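Long-range contacts in 6-phospho-beta-d glycosidase (Streptococcus pyogenes, PDB 5FOO), which probably hydrolyses the beta-glucosidic bonds of 6-phosphorylated glucosides as a glycoside hydrolase family 1 enzyme, and is held here as a covalent adduct with 6-phosphocyclophellitol: residues W160-P166 / R218-N224; L225-Y229 / E344-I349; M253-H258 / H356-I360; Y293-Y299 / P361-N367. The protein carries 1 engineered substitution. One frame throughout, in Å; residues are numbered along the deposited sequence.

Interaction 1: W160-P166 / R218-N224; sequences WFVHNEP and RIGTILN. With JAZ (6-phosphocyclophellitol), chain G; EDO (1,2-ethanediol), chain H.
Glu165 and Asn224 meet through their side chains where two parallel strands reach the sugar pocket. Followed outward, Glu165 CB lies 4.0 Å from Asn224 ND2. CG, set beside the backbone N (chi1 -58°), comes within 3.2 Å of that same nitrogen. Beyond it the chain runs extended, and the carboxylate ends nearly coplanar with the amide, the planes 20° apart. OE2 accepts a hydrogen bond from Asn224 ND2 at 2.6 Å, met on its anti side 17° out of the carboxylate plane, and is also hydrogen-bonded to Tyr299 OH. OE1 turns to the inhibitor: O17 of 6-phosphocyclophellitol donates to it at 3.1 Å, and Asn164 ND2 does so at 3.0 Å. With partners on both oxygens, the carboxylate has little scope to rotate. Further from the pocket, Ile222 crosses Phe161 at about a right angle, its CG1 3.8 Å from ring atom CD1, while its CG2 branch reaches Asn164 OD1. The backbones stay joined although the chain turns a corner at Val162 and a beta bulge shifts the register by one: His163 O receives Ile222 N, and Glu165 N donates to Ile222 O at 2.8 Å. Asn164-Glu165-Pro166 is the Asn-Glu-Pro signature at the end of the fourth barrel strand of family 1 glycosidases, whose glutamate is the general acid/base, a role Glu165 probably fills here.

Interaction 2: L225-Y229 / E344-I349; sequences LTPAY and EAVYDI
Ile349 packs against the backbone of Leu225, and this is the buried, apolar end of the contact. Its CG1 comes to 3.4 Å from Leu225 O, whereas the CG2 branch, anti to the backbone N, faces Leu225 CB at 4.2 Å. Pro227 then spans the middle more loosely. Its CD looks across at Ala345 CB and Ile349 CG1, each 4.2 Å away, and its CG rests 4.0 Å from Asp348 CB, the two side chains crossing at about a right angle. The outer end is partly exposed to solvent, yet a short polar bond holds it. Here Tyr229 brings its hydroxyl over the helix: OH lies 3.3 Å from Ala345 CB and donates to Asp348 OD2 at 2.7 Å, using the anti lone pair of that oxygen. The acceptor sits near the plane of the tyrosine ring, but the carboxylate itself is turned 80° from that plane. Pro227 CB lies 3.6 Å above one face of the Tyr229 ring, offset toward its rim. The first turns of helix 344-356 are thus held to the chain leaving the fifth barrel strand. Strand 228-230 pairs beyond it with strand 302-305, Leu225 also meets Met253 of helix 235-258 and Leu296 of strand 293-297, and helix 387-405 covers Val346 and Tyr347 of helix 344-356.

Interaction 3: M253-H258 / H356-I360; sequences MEAAVH and HYDNI
Met253 lays its methyl group over the ring of Tyr357. CE stands 3.6 Å from the ring centroid and only 8° off the normal, a CH-pi contact, with SD farther up above the same face at 5.1 Å from the centroid, completing a Met-aromatic pair. Bends at chi2 and chi3 fold the methionine back so that its methyl, and not its sulfur, touches the ring. Met253 CB meanwhile sits 3.6 Å from Tyr357 OH. Around the ring's rim come two more side chains: Val257 CG1 approaches the edge, 4.1 Å from CD1, and the His258 imidazole meets it rim to rim, the planes 21° apart and neither ring over the other's face. Tyr357 is the first residue to leave helical geometry after helix 344-356, so it is the turn back toward strand 362-367 that presses on the end of helix 235-258; both helices belong to the outer layer of the (beta/alpha)8 barrel. His258 lies between two carboxylates. ND1 donates to Glu254 OE1, one turn back, at 3.0 Å, and NE2 donates across the contact to Asp358 OD2, also at 3.0 Å. Both oxygens are met from above their carboxylate planes, and the Asp358 group is turned 78° against the imidazole. Two acidic partners would probably stabilise a positively charged ring. Val257 CG1 covers one face of His258, while its other methyl, CG2, reaches tip to tip toward Ile360 CD1 at 4.0 Å.

Interaction 4: Y293-Y299 / P361-N367; sequences YLGLNFY and PWFLSEN. With JAZ (6-phosphocyclophellitol), chain G.
Asn297 and Ser365 are linked by their side chains: OG, placed between its own backbone N and carbonyl carbon (chi1 40°), donates to Asn297 OD1 at 2.7 Å from above the amide carbonyl plane. The ND2 of that asparagine bonds instead to Asn164. Next along, Glu366 holds CG anti to the backbone N (chi1 176°) and runs extended, which carries OE2 to its 1.5 Å covalent bond with C5 of the inhibitor; this matches the family 1 nucleophile. Its OE1 lies 3.1 Å from Tyr299 CE1. The tyrosine ring, turned 55° from the carboxylate, sets one face against inhibitor C6 and sends its hydroxyl to Glu165. Asn367 ND2 donates almost straight to Phe298 O at 2.8 Å, in its amide plane, while OD1 bonds to Tyr413. On the outer face, Leu296 CD1 packs 3.7 Å from Trp362 CE3, the side chains crossing at about a right angle. Parallel backbone bonds, among them Leu296 N to Phe363 O at 2.9 Å, join these sixth and seventh barrel strands, flanked by strands 218-224 and 410-416, with helices 344-356 and 387-405 packed on Trp362.

Interactions 1 and 4 lie 9 Å apart between centres and are joined through the barrel wall: Leu223 N to Gly295 O (2.8 Å) and Leu223 O to Asn297 N (2.9 Å) are probable hydrogen bonds. They bring Glu165 and Glu366 to the same inhibitor. Interactions 2 and 3 belong to the layer outside these strands. Met253 of interaction 3 packs its SD on Leu223 CD1 (3.6 Å) and its CE on Leu294 CD1 (3.6 Å), so it touches both barrel pairs. Leu225 of interaction 2 meets Met253 CG through CD1 and Leu296 CD1 through CD2, each at 3.6 Å. The side chain of Thr226 remains about 10 Å from the inhibitor.

Interaction 1: W160-P166 / R218-N224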
# COMPACT_ATOMS: atom_id res chain seq x y z
N TRP A 160 -5.89 0.46 12.24
CA TRP A 160 -5.47 1.65 11.59
C TRP A 160 -4.06 1.47 10.97
O TRP A 160 -3.21 0.80 11.54
CB TRP A 160 -5.39 2.77 12.63
CG TRP A 160 -6.67 3.23 13.17
CD1 TRP A 160 -7.24 2.86 14.37
CD2 TRP A 160 -7.55 4.18 12.59
NE1 TRP A 160 -8.43 3.52 14.56
CE2 TRP A 160 -8.64 4.36 13.49
CE3 TRP A 160 -7.57 4.88 11.39
CZ2 TRP A 160 -9.70 5.22 13.22
CZ3 TRP A 160 -8.63 5.76 11.15
CH2 TRP A 160 -9.68 5.88 12.04
N PHE A 161 -3.82 2.13 9.84
CA PHE A 161 -2.55 2.12 9.17
C PHE A 161 -2.19 3.52 8.70
O PHE A 161 -3.02 4.25 8.22
CB PHE A 161 -2.58 1.08 8.04
CG PHE A 161 -2.59 -0.33 8.55
CD1 PHE A 161 -1.41 -0.96 8.90
CD2 PHE A 161 -3.78 -0.98 8.76
CE1 PHE A 161 -1.42 -2.24 9.46
CE2 PHE A 161 -3.80 -2.28 9.30
CZ PHE A 161 -2.64 -2.90 9.66
N VAL A 162 -0.93 3.93 8.88
CA VAL A 162 -0.60 5.32 8.66
C VAL A 162 -0.35 5.61 7.15
O VAL A 162 -0.89 6.57 6.63
CB VAL A 162 0.61 5.81 9.50
CG1 VAL A 162 0.87 7.30 9.20
CG2 VAL A 162 0.36 5.68 11.01
N HIS A 163 0.45 4.77 6.48
CA HIS A 163 0.71 4.91 5.06
C HIS A 163 0.56 3.56 4.37
O HIS A 163 0.77 2.49 4.97
CB HIS A 163 2.16 5.31 4.78
CG HIS A 163 2.66 6.53 5.51
ND1 HIS A 163 2.24 7.79 5.21
CD2 HIS A 163 3.61 6.67 6.44
CE1 HIS A 163 2.87 8.67 5.95
NE2 HIS A 163 3.71 8.01 6.72
N ASN A 164 0.26 3.62 3.07
CA ASN A 164 0.57 2.55 2.17
C ASN A 164 1.88 2.85 1.45
O ASN A 164 2.00 3.88 0.77
CB ASN A 164 -0.53 2.43 1.12
CG ASN A 164 -0.21 1.36 0.10
OD1 ASN A 164 -0.46 0.18 0.32
ND2 ASN A 164 0.34 1.79 -1.02
N GLU A 165 2.84 1.98 1.62
CA GLU A 165 4.12 1.98 0.89
C GLU A 165 4.76 3.36 0.73
O GLU A 165 4.84 3.93 -0.39
CB GLU A 165 3.98 1.31 -0.47
CG GLU A 165 3.51 -0.11 -0.45
CD GLU A 165 3.03 -0.60 -1.86
OE1 GLU A 165 2.08 -0.04 -2.57
OE2 GLU A 165 3.61 -1.62 -2.25
N PRO A 166 5.21 3.89 1.86
CA PRO A 166 5.83 5.15 1.81
C PRO A 166 7.06 5.22 0.92
O PRO A 166 7.28 6.28 0.31
CB PRO A 166 6.11 5.46 3.26
CG PRO A 166 6.27 4.16 3.91
CD PRO A 166 5.19 3.36 3.23
N ARG A 218 -5.42 -1.19 17.22
CA ARG A 218 -4.03 -1.32 16.86
C ARG A 218 -3.70 -0.40 15.71
O ARG A 218 -4.59 -0.07 14.96
CB ARG A 218 -3.69 -2.80 16.58
CG ARG A 218 -3.56 -3.57 17.91
CD ARG A 218 -3.10 -5.00 17.73
NE ARG A 218 -4.09 -5.75 16.96
CZ ARG A 218 -3.94 -7.01 16.53
NH1 ARG A 218 -2.80 -7.66 16.80
NH2 ARG A 218 -4.93 -7.61 15.80
N ILE A 219 -2.44 0.04 15.63
CA ILE A 219 -1.98 0.94 14.62
C ILE A 219 -0.67 0.50 14.10
O ILE A 219 0.18 0.04 14.86
CB ILE A 219 -1.92 2.39 15.09
CG1 ILE A 219 -1.59 3.29 13.90
CG2 ILE A 219 -0.99 2.58 16.28
CD1 ILE A 219 -2.02 4.69 14.11
N GLY A 220 -0.55 0.53 12.77
CA GLY A 220 0.64 0.11 12.11
C GLY A 220 0.87 0.90 10.87
O GLY A 220 0.43 2.05 10.75
N THR A 221 1.65 0.30 9.96
CA THR A 221 1.89 0.90 8.65
C THR A 221 1.94 -0.24 7.64
O THR A 221 1.98 -1.39 8.04
CB THR A 221 3.14 1.82 8.66
OG1 THR A 221 3.15 2.60 7.46
CG2 THR A 221 4.45 0.98 8.77
N ILE A 222 1.86 0.07 6.35
CA ILE A 222 1.87 -0.93 5.29
C ILE A 222 3.14 -0.75 4.48
O ILE A 222 3.35 0.29 3.84
CB ILE A 222 0.61 -0.84 4.41
CG1 ILE A 222 -0.67 -1.07 5.22
CG2 ILE A 222 0.67 -1.83 3.26
CD1 ILE A 222 -1.90 -0.50 4.55
N LEU A 223 3.97 -1.76 4.51
CA LEU A 223 5.31 -1.69 3.97
C LEU A 223 5.54 -2.81 2.96
O LEU A 223 4.64 -3.59 2.74
CB LEU A 223 6.36 -1.73 5.07
CG LEU A 223 6.28 -0.66 6.13
CD1 LEU A 223 7.42 -0.83 7.11
CD2 LEU A 223 6.31 0.75 5.56
N ASN A 224 6.70 -2.81 2.28
CA ASN A 224 7.19 -3.91 1.41
C ASN A 224 8.35 -4.61 2.10
O ASN A 224 9.29 -3.98 2.65
CB ASN A 224 7.68 -3.38 0.08
CG ASN A 224 6.57 -3.32 -1.00
OD1 ASN A 224 6.33 -4.31 -1.73
ND2 ASN A 224 5.93 -2.13 -1.15
C2 JAZ G . -1.91 -0.54 -6.97
C3 JAZ G . -2.09 -0.29 -5.45
C4 JAZ G . -0.76 -0.49 -4.72
C5 JAZ G . -0.19 -1.88 -4.92
C6 JAZ G . -0.12 -2.22 -6.40
C7 JAZ G . -1.44 -1.98 -7.12
C8 JAZ G . -1.41 -2.46 -8.57
O9 JAZ G . -0.43 -1.68 -9.25
P10 JAZ G . -0.62 -1.38 -10.80
O11 JAZ G . 0.54 -0.51 -11.14
O12 JAZ G . -1.99 -0.92 -11.09
O13 JAZ G . -0.54 -2.68 -11.47
O14 JAZ G . 0.96 -1.49 -7.00
O15 JAZ G . -3.17 -0.42 -7.65
O16 JAZ G . -2.49 1.05 -5.31
O17 JAZ G . -0.93 -0.22 -3.34
C1 EDO H . -8.43 -5.38 16.30
O1 EDO H . -7.28 -5.80 15.57
C2 EDO H . -8.06 -4.82 17.63
O2 EDO H . -6.68 -4.57 17.55

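Interaction 2: L225-Y229 / E344-I349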
# COMPACT_ATOMS: atom_id res chain seq x y z
N LEU A 225 8.29 -5.92 2.12
CA LEU A 225 9.45 -6.66 2.56
C LEU A 225 9.92 -7.58 1.40
O LEU A 225 10.60 -8.57 1.63
CB LEU A 225 9.12 -7.40 3.85
CG LEU A 225 10.12 -7.74 4.96
CD1 LEU A 225 11.08 -6.64 5.37
CD2 LEU A 225 9.30 -8.16 6.16
N THR A 226 9.57 -7.23 0.18
CA THR A 226 9.98 -8.01 -1.02
C THR A 226 11.51 -8.21 -1.03
O THR A 226 12.21 -7.26 -0.91
CB THR A 226 9.48 -7.32 -2.28
OG1 THR A 226 8.05 -7.17 -2.22
CG2 THR A 226 9.88 -8.11 -3.58
N PRO A 227 12.01 -9.46 -1.04
CA PRO A 227 13.42 -9.62 -1.09
C PRO A 227 14.04 -9.02 -2.39
O PRO A 227 13.36 -8.99 -3.42
CB PRO A 227 13.61 -11.14 -1.13
CG PRO A 227 12.38 -11.67 -0.49
CD PRO A 227 11.34 -10.76 -1.08
N ALA A 228 15.27 -8.53 -2.28
CA ALA A 228 16.06 -8.09 -3.48
C ALA A 228 17.01 -9.24 -3.77
O ALA A 228 18.07 -9.34 -3.16
CB ALA A 228 16.78 -6.79 -3.17
N TYR A 229 16.56 -10.20 -4.58
CA TYR A 229 17.32 -11.44 -4.77
C TYR A 229 18.57 -11.11 -5.61
O TYR A 229 18.42 -10.52 -6.68
CB TYR A 229 16.49 -12.52 -5.50
CG TYR A 229 15.31 -13.09 -4.73
CD1 TYR A 229 15.47 -13.65 -3.44
CD2 TYR A 229 14.08 -13.12 -5.29
CE1 TYR A 229 14.39 -14.21 -2.77
CE2 TYR A 229 12.99 -13.66 -4.64
CZ TYR A 229 13.14 -14.20 -3.40
OH TYR A 229 12.02 -14.68 -2.81
N GLU A 344 7.04 -17.95 -4.04
CA GLU A 344 7.94 -18.39 -3.00
C GLU A 344 8.41 -17.25 -2.21
O GLU A 344 8.76 -17.41 -1.05
CB GLU A 344 9.14 -19.10 -3.58
CG GLU A 344 8.82 -20.40 -4.28
CD GLU A 344 8.55 -20.32 -5.81
OE1 GLU A 344 8.01 -19.29 -6.33
OE2 GLU A 344 8.88 -21.34 -6.46
N ALA A 345 8.46 -16.09 -2.82
CA ALA A 345 8.86 -14.90 -2.07
C ALA A 345 7.98 -14.64 -0.84
O ALA A 345 8.43 -14.04 0.12
CB ALA A 345 8.88 -13.65 -2.97
N VAL A 346 6.72 -15.05 -0.89
CA VAL A 346 5.83 -14.89 0.29
C VAL A 346 6.34 -15.63 1.50
O VAL A 346 6.26 -15.11 2.59
CB VAL A 346 4.45 -15.35 -0.01
CG1 VAL A 346 3.56 -15.27 1.27
CG2 VAL A 346 3.85 -14.50 -1.11
N TYR A 347 6.87 -16.84 1.30
CA TYR A 347 7.46 -17.63 2.36
C TYR A 347 8.69 -16.91 2.86
O TYR A 347 8.86 -16.70 4.09
CB TYR A 347 7.82 -19.04 1.85
CG TYR A 347 8.59 -19.89 2.84
CD1 TYR A 347 7.96 -20.57 3.91
CD2 TYR A 347 9.94 -20.03 2.71
CE1 TYR A 347 8.69 -21.36 4.80
CE2 TYR A 347 10.67 -20.77 3.61
CZ TYR A 347 10.04 -21.43 4.63
OH TYR A 347 10.87 -22.12 5.44
N ASP A 348 9.54 -16.45 1.94
CA ASP A 348 10.74 -15.69 2.38
C ASP A 348 10.41 -14.47 3.23
O ASP A 348 11.12 -14.21 4.19
CB ASP A 348 11.65 -15.27 1.20
CG ASP A 348 12.26 -16.49 0.45
OD1 ASP A 348 12.42 -17.57 1.03
OD2 ASP A 348 12.54 -16.36 -0.74
N ILE A 349 9.38 -13.73 2.86
CA ILE A 349 8.91 -12.60 3.68
C ILE A 349 8.47 -13.11 5.09
O ILE A 349 8.75 -12.50 6.12
CB ILE A 349 7.75 -11.92 2.95
CG1 ILE A 349 8.29 -11.11 1.72
CG2 ILE A 349 6.97 -11.00 3.84
CD1 ILE A 349 7.19 -10.63 0.79

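Interaction 3: M253-H258 / H356-I360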
# COMPACT_ATOMS: atom_id res chain seq x y z
N MET A 253 11.19 -0.46 7.67
CA MET A 253 10.96 -1.57 8.61
C MET A 253 11.63 -1.35 9.95
O MET A 253 11.00 -1.52 10.97
CB MET A 253 11.38 -2.91 8.07
CG MET A 253 10.43 -3.48 7.03
SD MET A 253 8.86 -4.05 7.72
CE MET A 253 9.43 -5.43 8.70
N GLU A 254 12.90 -0.93 9.93
CA GLU A 254 13.66 -0.69 11.13
C GLU A 254 13.02 0.43 11.89
O GLU A 254 12.88 0.33 13.09
CB GLU A 254 15.14 -0.42 10.88
CG GLU A 254 15.94 -1.63 10.42
CD GLU A 254 15.91 -2.76 11.43
OE1 GLU A 254 15.91 -2.49 12.65
OE2 GLU A 254 15.89 -3.92 10.98
N ALA A 255 12.64 1.52 11.22
CA ALA A 255 11.96 2.61 11.88
C ALA A 255 10.57 2.22 12.44
O ALA A 255 10.25 2.55 13.58
CB ALA A 255 11.81 3.79 10.97
N ALA A 256 9.76 1.50 11.67
CA ALA A 256 8.42 1.07 12.13
C ALA A 256 8.46 0.14 13.37
O ALA A 256 7.71 0.37 14.31
CB ALA A 256 7.67 0.39 11.02
N VAL A 257 9.31 -0.88 13.34
CA VAL A 257 9.30 -1.96 14.27
C VAL A 257 10.27 -1.70 15.43
O VAL A 257 9.91 -1.90 16.56
CB VAL A 257 9.73 -3.25 13.58
CG1 VAL A 257 9.81 -4.39 14.57
CG2 VAL A 257 8.78 -3.62 12.41
N HIS A 258 11.51 -1.28 15.15
CA HIS A 258 12.52 -1.07 16.14
C HIS A 258 12.72 0.36 16.45
O HIS A 258 13.44 0.62 17.35
CB HIS A 258 13.85 -1.76 15.82
CG HIS A 258 13.74 -3.26 15.71
ND1 HIS A 258 14.05 -3.95 14.56
CD2 HIS A 258 13.27 -4.19 16.58
CE1 HIS A 258 13.83 -5.24 14.73
NE2 HIS A 258 13.32 -5.41 15.94
N HIS A 356 13.74 -11.83 12.01
CA HIS A 356 14.40 -10.54 12.08
C HIS A 356 13.53 -9.43 12.63
O HIS A 356 14.02 -8.34 12.99
CB HIS A 356 14.99 -10.19 10.71
CG HIS A 356 16.05 -11.16 10.26
ND1 HIS A 356 17.35 -11.11 10.72
CD2 HIS A 356 15.99 -12.23 9.43
CE1 HIS A 356 18.05 -12.10 10.21
NE2 HIS A 356 17.25 -12.80 9.42
N TYR A 357 12.22 -9.68 12.76
CA TYR A 357 11.39 -8.59 13.25
C TYR A 357 10.53 -9.02 14.40
O TYR A 357 9.38 -8.56 14.49
CB TYR A 357 10.59 -7.99 12.08
CG TYR A 357 11.52 -7.24 11.17
CD1 TYR A 357 12.00 -5.99 11.52
CD2 TYR A 357 11.95 -7.79 9.97
CE1 TYR A 357 12.92 -5.29 10.69
CE2 TYR A 357 12.81 -7.10 9.16
CZ TYR A 357 13.29 -5.87 9.52
OH TYR A 357 14.13 -5.22 8.65
N ASP A 358 11.13 -9.88 15.25
CA ASP A 358 10.62 -10.33 16.54
C ASP A 358 9.30 -11.07 16.38
O ASP A 358 8.47 -11.07 17.26
CB ASP A 358 10.39 -9.14 17.45
CG ASP A 358 11.62 -8.31 17.63
OD1 ASP A 358 12.69 -8.89 17.80
OD2 ASP A 358 11.54 -7.08 17.62
N ASN A 359 9.10 -11.65 15.21
CA ASN A 359 7.80 -12.20 14.87
C ASN A 359 6.58 -11.37 15.29
O ASN A 359 5.54 -11.96 15.64
CB ASN A 359 7.69 -13.60 15.49
CG ASN A 359 6.89 -14.56 14.65
OD1 ASN A 359 6.63 -14.37 13.44
ND2 ASN A 359 6.52 -15.64 15.27
N ILE A 360 6.66 -10.03 15.24
CA ILE A 360 5.46 -9.27 15.50
C ILE A 360 4.26 -9.61 14.54
O ILE A 360 4.44 -10.17 13.45
CB ILE A 360 5.66 -7.76 15.45
CG1 ILE A 360 6.11 -7.30 14.08
CG2 ILE A 360 6.62 -7.28 16.54
CD1 ILE A 360 5.83 -5.82 13.93

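Interaction 4: Y293-Y299 / P361-N367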
# COMPACT_ATOMS: atom_id res chain seq x y z
N TYR A 293 1.59 -3.68 14.69
CA TYR A 293 1.55 -4.69 13.67
C TYR A 293 1.82 -4.07 12.29
O TYR A 293 1.93 -2.84 12.16
CB TYR A 293 0.21 -5.45 13.72
CG TYR A 293 -1.08 -4.75 13.52
CD1 TYR A 293 -1.18 -3.42 13.19
CD2 TYR A 293 -2.27 -5.48 13.62
CE1 TYR A 293 -2.38 -2.82 12.99
CE2 TYR A 293 -3.50 -4.88 13.44
CZ TYR A 293 -3.54 -3.56 13.08
OH TYR A 293 -4.74 -2.94 12.89
N LEU A 294 1.97 -4.92 11.28
CA LEU A 294 2.27 -4.44 9.92
C LEU A 294 1.36 -5.03 8.92
O LEU A 294 0.90 -6.19 9.05
CB LEU A 294 3.67 -4.82 9.49
CG LEU A 294 4.80 -4.05 10.17
CD1 LEU A 294 6.09 -4.80 9.89
CD2 LEU A 294 4.90 -2.58 9.80
N GLY A 295 1.13 -4.25 7.88
CA GLY A 295 0.74 -4.85 6.62
C GLY A 295 1.96 -4.93 5.74
O GLY A 295 2.78 -3.98 5.70
N LEU A 296 2.09 -6.05 5.06
CA LEU A 296 3.17 -6.28 4.14
C LEU A 296 2.59 -6.58 2.78
O LEU A 296 1.76 -7.46 2.66
CB LEU A 296 4.06 -7.44 4.56
CG LEU A 296 4.77 -7.13 5.86
CD1 LEU A 296 5.70 -8.28 6.17
CD2 LEU A 296 5.58 -5.83 5.82
N ASN A 297 2.98 -5.79 1.78
CA ASN A 297 2.48 -5.91 0.41
C ASN A 297 3.43 -6.75 -0.40
O ASN A 297 4.65 -6.61 -0.31
CB ASN A 297 2.29 -4.56 -0.30
CG ASN A 297 1.18 -3.70 0.32
OD1 ASN A 297 0.28 -4.17 1.03
ND2 ASN A 297 1.24 -2.43 0.05
N PHE A 298 2.86 -7.67 -1.17
CA PHE A 298 3.63 -8.44 -2.14
C PHE A 298 2.85 -8.74 -3.43
O PHE A 298 1.82 -9.43 -3.42
CB PHE A 298 4.14 -9.77 -1.57
CG PHE A 298 4.91 -10.51 -2.56
CD1 PHE A 298 6.22 -10.12 -2.82
CD2 PHE A 298 4.32 -11.47 -3.33
CE1 PHE A 298 6.94 -10.76 -3.81
CE2 PHE A 298 5.00 -12.11 -4.31
CZ PHE A 298 6.31 -11.74 -4.58
N TYR A 299 3.38 -8.29 -4.55
CA TYR A 299 2.72 -8.58 -5.85
C TYR A 299 3.70 -8.78 -7.03
O TYR A 299 3.28 -9.25 -8.07
CB TYR A 299 1.69 -7.50 -6.18
CG TYR A 299 2.23 -6.13 -5.96
CD1 TYR A 299 2.18 -5.55 -4.69
CD2 TYR A 299 2.85 -5.40 -6.99
CE1 TYR A 299 2.73 -4.29 -4.45
CE2 TYR A 299 3.38 -4.14 -6.73
CZ TYR A 299 3.32 -3.61 -5.47
OH TYR A 299 3.81 -2.36 -5.17
N PRO A 361 3.05 -9.21 14.94
CA PRO A 361 1.96 -9.56 14.00
C PRO A 361 2.01 -8.81 12.67
O PRO A 361 2.34 -7.61 12.64
CB PRO A 361 0.68 -9.24 14.80
CG PRO A 361 1.12 -9.06 16.24
CD PRO A 361 2.56 -8.66 16.22
N TRP A 362 1.64 -9.52 11.61
CA TRP A 362 1.57 -8.91 10.27
C TRP A 362 0.55 -9.65 9.44
O TRP A 362 0.24 -10.80 9.73
CB TRP A 362 2.97 -8.94 9.62
CG TRP A 362 3.43 -10.33 9.29
CD1 TRP A 362 4.00 -11.22 10.17
CD2 TRP A 362 3.38 -11.00 8.02
NE1 TRP A 362 4.30 -12.40 9.52
CE2 TRP A 362 3.93 -12.29 8.21
CE3 TRP A 362 2.92 -10.65 6.74
CZ2 TRP A 362 4.03 -13.23 7.17
CZ3 TRP A 362 3.02 -11.57 5.71
CH2 TRP A 362 3.58 -12.84 5.94
N PHE A 363 -0.00 -8.98 8.43
CA PHE A 363 -0.79 -9.65 7.39
C PHE A 363 -0.38 -9.25 5.95
O PHE A 363 0.21 -8.20 5.71
CB PHE A 363 -2.27 -9.42 7.59
CG PHE A 363 -2.77 -8.08 7.16
CD1 PHE A 363 -2.34 -6.92 7.76
CD2 PHE A 363 -3.77 -7.98 6.15
CE1 PHE A 363 -2.88 -5.72 7.38
CE2 PHE A 363 -4.27 -6.77 5.77
CZ PHE A 363 -3.85 -5.64 6.41
N LEU A 364 -0.68 -10.12 5.00
CA LEU A 364 -0.32 -9.86 3.62
C LEU A 364 -1.40 -8.98 3.09
O LEU A 364 -2.51 -9.45 2.78
CB LEU A 364 -0.21 -11.14 2.84
CG LEU A 364 0.25 -11.06 1.38
CD1 LEU A 364 1.53 -10.28 1.25
CD2 LEU A 364 0.48 -12.48 0.87
N SER A 365 -1.09 -7.70 2.98
CA SER A 365 -2.09 -6.65 2.86
C SER A 365 -2.45 -6.27 1.44
O SER A 365 -3.44 -5.51 1.23
CB SER A 365 -1.61 -5.40 3.65
OG SER A 365 -0.20 -5.21 3.46
N GLU A 366 -1.70 -6.80 0.46
CA GLU A 366 -2.02 -6.50 -0.93
C GLU A 366 -1.35 -7.59 -1.79
O GLU A 366 -0.16 -7.65 -1.89
CB GLU A 366 -1.44 -5.11 -1.32
CG GLU A 366 -1.59 -4.70 -2.78
CD GLU A 366 -0.69 -3.55 -3.23
OE1 GLU A 366 0.36 -3.29 -2.65
OE2 GLU A 366 -1.10 -2.87 -4.32
N ASN A 367 -2.14 -8.46 -2.37
CA ASN A 367 -1.57 -9.51 -3.19
C ASN A 367 -2.58 -9.72 -4.25
O ASN A 367 -3.71 -9.93 -3.92
CB ASN A 367 -1.34 -10.80 -2.39
CG ASN A 367 -0.86 -11.93 -3.23
OD1 ASN A 367 -1.58 -12.90 -3.46
ND2 ASN A 367 0.35 -11.81 -3.71
C2 JAZ G . -1.91 -0.54 -6.97
C3 JAZ G . -2.09 -0.29 -5.45
C4 JAZ G . -0.76 -0.49 -4.72
C5 JAZ G . -0.19 -1.88 -4.92
C6 JAZ G . -0.12 -2.22 -6.40
C7 JAZ G . -1.44 -1.98 -7.12
C8 JAZ G . -1.41 -2.46 -8.57
O9 JAZ G . -0.43 -1.68 -9.25
P10 JAZ G . -0.62 -1.38 -10.80
O11 JAZ G . 0.54 -0.51 -11.14
O12 JAZ G . -1.99 -0.92 -11.09
O13 JAZ G . -0.54 -2.68 -11.47
O14 JAZ G . 0.96 -1.49 -7.00
O15 JAZ G . -3.17 -0.42 -7.65
O16 JAZ G . -2.49 1.05 -5.31
O17 JAZ G . -0.93 -0.22 -3.34